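PDB 4PYS: beta-N-acetylhexosaminidase from Bacteroides fragilis, which probably removes terminal, non-reducing N-acetylhexosamine residues from glycoconjugates or oligosaccharides, as a glycosidase of family 20. Local coordinates for residues 133-138 against 162-167. Residues are numbered along the deposited sequence; the frame is centred on the assembly and turned at random.
Sequences RSFMLD and NYFHWH
Met136, a selenomethionine, covers one face of the His165 ring. Its CG stands 3.4 Å from the ring centroid as a CH-pi contact, and SE follows over the same face at 4.0 Å from the centroid. Both side chains have CG anti to the backbone N, which lays them side by side. At the ring edge, in plane, a water joins His165 ND1 to Ser134 OG. SE also approaches the His167 ring obliquely. The Asp138 carboxylate is turned 83° from that ring, with OD1 3.5 Å from His167 CD2. At the other end, Asn162 CG lies 3.4 Å above the Arg133 guanidinium plane, toward its rim, with the amide turned 34° from it. Arg133 N bonds to Asn162 OD1 at 3.0 Å, in the carbonyl plane. Arg133 O accepts from both Asn162 N and Tyr163 N. Parallel pairing continues with Phe135 N to Tyr163 O, His165 N to Phe135 O, Leu137 N to His165 O and His167 N to Leu137 O. On the other side of the sheet, Phe164 CE1 meets the edge of the Phe135 ring, 3.9 Å from CD2, and Phe164 CZ touches Leu137 CB. Helix 146-158 packs over these residues and links the strands in a beta-alpha-beta unit of the TIM-barrel catalytic domain. Lys160 O takes Arg133 NE, Glu78 pairs with NH1, Lys131 O takes Asn162 ND2, Gly140 N bonds to Asp138 OD1, and Arg141 forms a salt bridge with OD2. Near a glycerol that may mark a pocket, Glu170 bonds to His167 NE2, and Glu223 OE1 is shared by His167 ND1 and His165 NE2. Met136 thus gives His165 an apolar face while Glu223 and water hold its two nitrogens, which should fix the ring's rotation.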
ATOM      1  N   ARG A 133       6.089   4.409  -0.316  1.00 17.44           N
ATOM      2  CA  ARG A 133       5.256   4.604   0.880  1.00 17.04           C
ATOM      3  C   ARG A 133       3.945   3.873   0.628  1.00 16.41           C
ATOM      4  O   ARG A 133       3.095   4.376  -0.118  1.00 17.74           O
ATOM      5  CB  ARG A 133       5.006   6.113   1.106  1.00 14.85           C
ATOM      6  CG  ARG A 133       6.326   6.924   1.215  1.00 13.07           C
ATOM      7  CD  ARG A 133       6.119   8.432   1.448  1.00 15.56           C
ATOM      8  NE  ARG A 133       5.203   8.996   0.456  1.00 16.48           N
ATOM      9  CZ  ARG A 133       5.519   9.271  -0.810  1.00 17.66           C
ATOM     10  NH1 ARG A 133       6.750   9.043  -1.286  1.00 17.05           N
ATOM     11  NH2 ARG A 133       4.582   9.777  -1.617  1.00 15.80           N
ATOM     12  N   SER A 134       3.771   2.679   1.209  1.00 16.78           N
ATOM     13  CA  SER A 134       2.611   1.851   0.822  1.00 15.41           C
ATOM     14  C   SER A 134       1.788   1.343   1.989  1.00 16.03           C
ATOM     15  O   SER A 134       2.272   1.241   3.122  1.00 18.81           O
ATOM     16  CB  SER A 134       3.030   0.635  -0.018  1.00 18.87           C
ATOM     17  OG  SER A 134       3.805  -0.264   0.759  1.00 20.87           O
ATOM     18  N   PHE A 135       0.532   1.020   1.680  1.00 18.56           N
ATOM     19  CA  PHE A 135      -0.352   0.333   2.614  1.00 17.48           C
ATOM     20  C   PHE A 135      -0.866  -0.889   1.879  1.00 17.59           C
ATOM     21  O   PHE A 135      -1.274  -0.783   0.724  1.00 16.15           O
ATOM     22  CB  PHE A 135      -1.546   1.208   2.988  1.00 18.55           C
ATOM     23  CG  PHE A 135      -2.598   0.475   3.777  1.00 16.13           C
ATOM     24  CD1 PHE A 135      -2.340   0.079   5.080  1.00 18.68           C
ATOM     25  CD2 PHE A 135      -3.833   0.174   3.214  1.00 19.35           C
ATOM     26  CE1 PHE A 135      -3.302  -0.593   5.834  1.00 21.94           C
ATOM     27  CE2 PHE A 135      -4.811  -0.513   3.963  1.00 21.40           C
ATOM     28  CZ  PHE A 135      -4.535  -0.899   5.265  1.00 21.59           C
HETATM   29  N   MSE A 136      -0.829  -2.039   2.543  1.00 18.22           N
HETATM   30  CA  MSE A 136      -1.339  -3.283   1.966  1.00 20.46           C
HETATM   31  C   MSE A 136      -2.610  -3.747   2.658  1.00 21.00           C
HETATM   32  O   MSE A 136      -2.685  -3.757   3.890  1.00 19.18           O
HETATM   33  CB  MSE A 136      -0.304  -4.398   2.108  1.00 18.16           C
HETATM   34  CG  MSE A 136      -0.709  -5.663   1.332  1.00 22.06           C
HETATM   35 SE   MSE A 136      -0.039  -7.292   2.146  0.67 22.71          SE
HETATM   36  CE  MSE A 136      -1.424  -7.514   3.482  1.00 22.63           C
ATOM     37  N   LEU A 137      -3.608  -4.158   1.873  1.00 18.78           N
ATOM     38  CA  LEU A 137      -4.817  -4.755   2.443  1.00 20.90           C
ATOM     39  C   LEU A 137      -4.940  -6.180   1.939  1.00 22.86           C
ATOM     40  O   LEU A 137      -4.763  -6.436   0.744  1.00 20.03           O
ATOM     41  CB  LEU A 137      -6.066  -3.949   2.063  1.00 21.03           C
ATOM     42  CG  LEU A 137      -7.388  -4.475   2.645  1.00 25.73           C
ATOM     43  CD1 LEU A 137      -7.367  -4.461   4.164  1.00 24.64           C
ATOM     44  CD2 LEU A 137      -8.552  -3.656   2.120  1.00 26.91           C
ATOM     45  N   ASP A 138      -5.219  -7.094   2.861  1.00 23.01           N
ATOM     46  CA  ASP A 138      -5.416  -8.508   2.558  1.00 26.24           C
ATOM     47  C   ASP A 138      -6.860  -8.708   2.121  1.00 27.41           C
ATOM     48  O   ASP A 138      -7.766  -8.790   2.957  1.00 24.53           O
ATOM     49  CB  ASP A 138      -5.113  -9.325   3.821  1.00 21.02           C
ATOM     50  CG  ASP A 138      -5.304 -10.824   3.650  1.00 25.41           C
ATOM     51  OD1 ASP A 138      -5.711 -11.326   2.567  1.00 25.99           O
ATOM     52  OD2 ASP A 138      -5.044 -11.518   4.650  1.00 26.92           O
ATOM     53  N   ASN A 162       1.966   6.591  -1.595  1.00 15.56           N
ATOM     54  CA  ASN A 162       1.858   6.546  -3.047  1.00 15.31           C
ATOM     55  C   ASN A 162       1.553   5.188  -3.656  1.00 18.92           C
ATOM     56  O   ASN A 162       1.355   5.101  -4.870  1.00 18.53           O
ATOM     57  CB  ASN A 162       3.072   7.181  -3.754  1.00 17.42           C
ATOM     58  CG  ASN A 162       4.411   6.628  -3.281  1.00 20.30           C
ATOM     59  OD1 ASN A 162       4.478   5.724  -2.445  1.00 20.31           O
ATOM     60  ND2 ASN A 162       5.502   7.181  -3.838  1.00 20.10           N
ATOM     61  N   TYR A 163       1.505   4.136  -2.840  1.00 16.76           N
ATOM     62  CA  TYR A 163       1.145   2.818  -3.367  1.00 16.87           C
ATOM     63  C   TYR A 163       0.108   2.158  -2.486  1.00 18.91           C
ATOM     64  O   TYR A 163       0.181   2.227  -1.264  1.00 19.79           O
ATOM     65  CB  TYR A 163       2.359   1.880  -3.460  1.00 17.69           C
ATOM     66  CG  TYR A 163       3.423   2.318  -4.434  1.00 21.03           C
ATOM     67  CD1 TYR A 163       3.327   2.017  -5.790  1.00 20.69           C
ATOM     68  CD2 TYR A 163       4.527   3.031  -3.995  1.00 20.44           C
ATOM     69  CE1 TYR A 163       4.319   2.421  -6.687  1.00 24.48           C
ATOM     70  CE2 TYR A 163       5.517   3.448  -4.888  1.00 24.28           C
ATOM     71  CZ  TYR A 163       5.405   3.142  -6.221  1.00 25.82           C
ATOM     72  OH  TYR A 163       6.397   3.554  -7.093  1.00 24.48           O
ATOM     73  N   PHE A 164      -0.845   1.488  -3.120  1.00 18.79           N
ATOM     74  CA  PHE A 164      -1.780   0.638  -2.401  1.00 17.67           C
ATOM     75  C   PHE A 164      -1.480  -0.772  -2.877  1.00 22.95           C
ATOM     76  O   PHE A 164      -1.640  -1.088  -4.061  1.00 21.73           O
ATOM     77  CB  PHE A 164      -3.226   1.021  -2.728  1.00 19.06           C
ATOM     78  CG  PHE A 164      -4.261   0.091  -2.126  1.00 21.85           C
ATOM     79  CD1 PHE A 164      -4.592   0.175  -0.775  1.00 26.56           C
ATOM     80  CD2 PHE A 164      -4.914  -0.846  -2.917  1.00 24.39           C
ATOM     81  CE1 PHE A 164      -5.554  -0.677  -0.218  1.00 24.75           C
ATOM     82  CE2 PHE A 164      -5.873  -1.715  -2.373  1.00 22.70           C
ATOM     83  CZ  PHE A 164      -6.195  -1.627  -1.024  1.00 21.33           C
ATOM     84  N   HIS A 165      -1.021  -1.609  -1.955  1.00 18.78           N
ATOM     85  CA  HIS A 165      -0.616  -2.981  -2.272  1.00 16.15           C
ATOM     86  C   HIS A 165      -1.837  -3.861  -2.030  1.00 19.47           C
ATOM     87  O   HIS A 165      -2.332  -3.946  -0.910  1.00 19.77           O
ATOM     88  CB  HIS A 165       0.562  -3.312  -1.341  1.00 22.10           C
ATOM     89  CG  HIS A 165       1.027  -4.731  -1.374  1.00 19.93           C
ATOM     90  ND1 HIS A 165       2.058  -5.179  -0.574  1.00 21.02           N
ATOM     91  CD2 HIS A 165       0.613  -5.809  -2.086  1.00 20.48           C
ATOM     92  CE1 HIS A 165       2.253  -6.468  -0.781  1.00 23.43           C
ATOM     93  NE2 HIS A 165       1.393  -6.875  -1.701  1.00 22.85           N
ATOM     94  N   TRP A 166      -2.352  -4.478  -3.093  1.00 20.38           N
ATOM     95  CA  TRP A 166      -3.628  -5.182  -3.021  1.00 20.60           C
ATOM     96  C   TRP A 166      -3.368  -6.689  -3.058  1.00 22.98           C
ATOM     97  O   TRP A 166      -3.046  -7.242  -4.106  1.00 23.24           O
ATOM     98  CB  TRP A 166      -4.512  -4.766  -4.209  1.00 20.27           C
ATOM     99  CG  TRP A 166      -5.988  -4.992  -4.012  1.00 21.05           C
ATOM    100  CD1 TRP A 166      -6.611  -5.463  -2.890  1.00 20.65           C
ATOM    101  CD2 TRP A 166      -7.022  -4.745  -4.976  1.00 19.59           C
ATOM    102  NE1 TRP A 166      -7.980  -5.528  -3.105  1.00 20.85           N
ATOM    103  CE2 TRP A 166      -8.251  -5.089  -4.375  1.00 20.91           C
ATOM    104  CE3 TRP A 166      -7.024  -4.274  -6.293  1.00 25.27           C
ATOM    105  CZ2 TRP A 166      -9.479  -4.986  -5.054  1.00 21.58           C
ATOM    106  CZ3 TRP A 166      -8.240  -4.159  -6.964  1.00 25.90           C
ATOM    107  CH2 TRP A 166      -9.450  -4.524  -6.344  1.00 27.58           C
ATOM    108  N   HIS A 167      -3.476  -7.334  -1.900  1.00 20.90           N
ATOM    109  CA  HIS A 167      -3.171  -8.752  -1.758  1.00 21.09           C
ATOM    110  C   HIS A 167      -4.439  -9.487  -2.166  1.00 23.50           C
ATOM    111  O   HIS A 167      -5.373  -9.609  -1.375  1.00 26.28           O
ATOM    112  CB  HIS A 167      -2.786  -9.043  -0.296  1.00 23.46           C
ATOM    113  CG  HIS A 167      -2.321 -10.448  -0.046  1.00 25.55           C
ATOM    114  ND1 HIS A 167      -1.011 -10.845  -0.214  1.00 26.01           N
ATOM    115  CD2 HIS A 167      -2.991 -11.544   0.389  1.00 27.68           C
ATOM    116  CE1 HIS A 167      -0.898 -12.130   0.083  1.00 26.97           C
ATOM    117  NE2 HIS A 167      -2.087 -12.577   0.452  1.00 28.95           N
TER
HETATM  118  O   HOH W   1       2.817  -2.825   1.023  1.00 43.27           O